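Local coordinates for protein ABC-type amino acid transport system, periplasmic component (Caldanaerobacter subterraneus subsp. tengcongensis MB4, PDB 4YMX) that binds arginine as the substrate-binding component of an amino acid ABC transporter, delivering it for uptake, at residues P48-H53 with G64-I69. Sequence-based numbering, arbitrary orientation.
Sequences PPFEFH and GFDIDI
The carbonyls of Pro49 and Phe50 receive the first N-H groups of helix 65-77, from Phe65 and Asp66. Phe65 N donates to Pro49 O at 2.9 Å, nearly straight at 165°. Asp66 N donates to Phe50 O, also at 2.9 Å but more bent at 141°, and meets that oxygen on a lone pair. Beside these bonds, Gly64 CA, at the N-cap position, makes a CA-H...O contact of 3.3 Å with Phe50 O. A side chain on Gly64 would run into the Phe50 carbonyl. The Pro48-Pro49 peptide is cis, and Phe50 and Glu51 form a classic beta bulge opposite Phe47. The contact thus ties the central strand of a three-stranded antiparallel sheet to a helix start beside the arginine pocket of this family 3 solute-binding protein.

The apolar part is made by two phenylalanines lying side by side and pointing the same way. Phe50 CD1 is 4.1 Å from Phe65 CD2, at the edge of the Phe65 ring. Phe258 of the C-terminal helix meets both rings.

The polar part brings two acids together. Asp66 OD1 lies at the edge of the Phe50 ring, 3.7 Å from CD1. Its other oxygen, OD2, is 2.6 Å from Glu51 OE1, with the carboxylate planes 35° apart. Glu51 gets there by a chain bent at chi2, which leaves OE2 to bond NH2 of the bound arginine. Asp66 OD2 accepts a hydrogen bond from Gly106 N of the ligand pocket. Replacing Asp66 with alanine would probably leave Gly106 N without this acceptor and Glu51 freer to turn away from the ligand.

So close an approach of two buried carboxylates suggests that one of the two acids probably carries a proton. Asp66 would then act as a second-shell residue, positioning Glu51 for the arginine.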
# COMPACT_ATOMS: atom_id res chain seq x y z
N PRO A 48 -0.79 6.20 -3.92
CA PRO A 48 0.38 6.83 -4.55
C PRO A 48 1.53 6.90 -3.55
O PRO A 48 1.28 7.16 -2.38
CB PRO A 48 -0.14 8.25 -4.87
CG PRO A 48 -1.23 8.48 -3.84
CD PRO A 48 -1.89 7.16 -3.71
N PRO A 49 2.78 6.72 -4.00
CA PRO A 49 3.25 6.52 -5.38
C PRO A 49 3.38 5.06 -5.81
O PRO A 49 4.01 4.81 -6.84
CB PRO A 49 4.63 7.17 -5.34
CG PRO A 49 5.11 6.84 -3.97
CD PRO A 49 3.90 6.98 -3.08
N PHE A 50 2.80 4.13 -5.06
CA PHE A 50 2.89 2.71 -5.40
C PHE A 50 1.96 2.34 -6.53
O PHE A 50 2.35 1.68 -7.49
CB PHE A 50 2.61 1.84 -4.17
CG PHE A 50 3.63 2.01 -3.09
CD1 PHE A 50 4.76 1.20 -3.06
CD2 PHE A 50 3.50 3.00 -2.13
CE1 PHE A 50 5.73 1.37 -2.08
CE2 PHE A 50 4.47 3.17 -1.15
CZ PHE A 50 5.58 2.36 -1.12
N GLU A 51 0.69 2.74 -6.41
CA GLU A 51 -0.29 2.54 -7.46
C GLU A 51 -1.38 3.58 -7.31
O GLU A 51 -1.92 3.79 -6.22
CB GLU A 51 -0.91 1.14 -7.41
CG GLU A 51 -1.39 0.72 -6.04
CD GLU A 51 -0.35 -0.05 -5.29
OE1 GLU A 51 0.51 -0.66 -5.98
OE2 GLU A 51 -0.39 -0.08 -4.05
N PHE A 52 -1.69 4.24 -8.42
CA PHE A 52 -2.73 5.25 -8.43
C PHE A 52 -3.18 5.51 -9.85
O PHE A 52 -2.51 5.11 -10.81
CB PHE A 52 -2.24 6.54 -7.76
CG PHE A 52 -1.07 7.20 -8.46
CD1 PHE A 52 -1.29 8.27 -9.33
CD2 PHE A 52 0.23 6.78 -8.25
CE1 PHE A 52 -0.24 8.90 -9.97
CE2 PHE A 52 1.30 7.40 -8.89
CZ PHE A 52 1.06 8.47 -9.76
N HIS A 53 -4.33 6.16 -9.99
CA HIS A 53 -4.82 6.55 -11.31
C HIS A 53 -4.29 7.91 -11.70
O HIS A 53 -4.53 8.91 -11.02
CB HIS A 53 -6.35 6.55 -11.33
CG HIS A 53 -6.94 5.19 -11.31
ND1 HIS A 53 -7.41 4.56 -12.45
CD2 HIS A 53 -7.14 4.30 -10.30
CE1 HIS A 53 -7.87 3.36 -12.14
NE2 HIS A 53 -7.71 3.18 -10.84
N GLY A 64 2.67 3.76 -11.13
CA GLY A 64 3.36 3.82 -9.86
C GLY A 64 4.51 2.84 -9.78
O GLY A 64 4.75 2.06 -10.70
N PHE A 65 5.21 2.88 -8.65
CA PHE A 65 6.34 1.99 -8.40
C PHE A 65 5.95 0.53 -8.55
O PHE A 65 6.66 -0.26 -9.20
CB PHE A 65 6.86 2.29 -6.99
CG PHE A 65 8.10 1.54 -6.60
CD1 PHE A 65 9.28 1.68 -7.32
CD2 PHE A 65 8.11 0.78 -5.45
CE1 PHE A 65 10.43 1.01 -6.93
CE2 PHE A 65 9.26 0.11 -5.04
CZ PHE A 65 10.42 0.23 -5.79
N ASP A 66 4.82 0.15 -7.98
CA ASP A 66 4.37 -1.24 -8.07
C ASP A 66 4.03 -1.63 -9.49
O ASP A 66 4.20 -2.80 -9.87
CB ASP A 66 3.16 -1.50 -7.17
CG ASP A 66 3.53 -1.61 -5.70
OD1 ASP A 66 4.72 -1.67 -5.36
OD2 ASP A 66 2.60 -1.69 -4.87
N ILE A 67 3.52 -0.69 -10.27
CA ILE A 67 3.19 -0.97 -11.66
C ILE A 67 4.46 -1.16 -12.50
O ILE A 67 4.51 -2.04 -13.37
CB ILE A 67 2.31 0.12 -12.29
CG1 ILE A 67 1.09 0.39 -11.41
CG2 ILE A 67 1.90 -0.27 -13.71
CD1 ILE A 67 0.32 -0.84 -11.00
N ASP A 68 5.48 -0.35 -12.24
CA ASP A 68 6.75 -0.55 -12.93
C ASP A 68 7.33 -1.93 -12.62
O ASP A 68 7.86 -2.60 -13.51
CB ASP A 68 7.74 0.55 -12.60
CG ASP A 68 7.35 1.89 -13.19
OD1 ASP A 68 6.41 1.95 -14.02
OD2 ASP A 68 7.98 2.90 -12.81
N ILE A 69 7.20 -2.37 -11.37
CA ILE A 69 7.70 -3.69 -11.01
C ILE A 69 6.87 -4.76 -11.73
O ILE A 69 7.42 -5.73 -12.28
CB ILE A 69 7.65 -3.91 -9.48
CG1 ILE A 69 8.65 -2.96 -8.80
CG2 ILE A 69 7.94 -5.36 -9.12
CD1 ILE A 69 8.58 -2.96 -7.28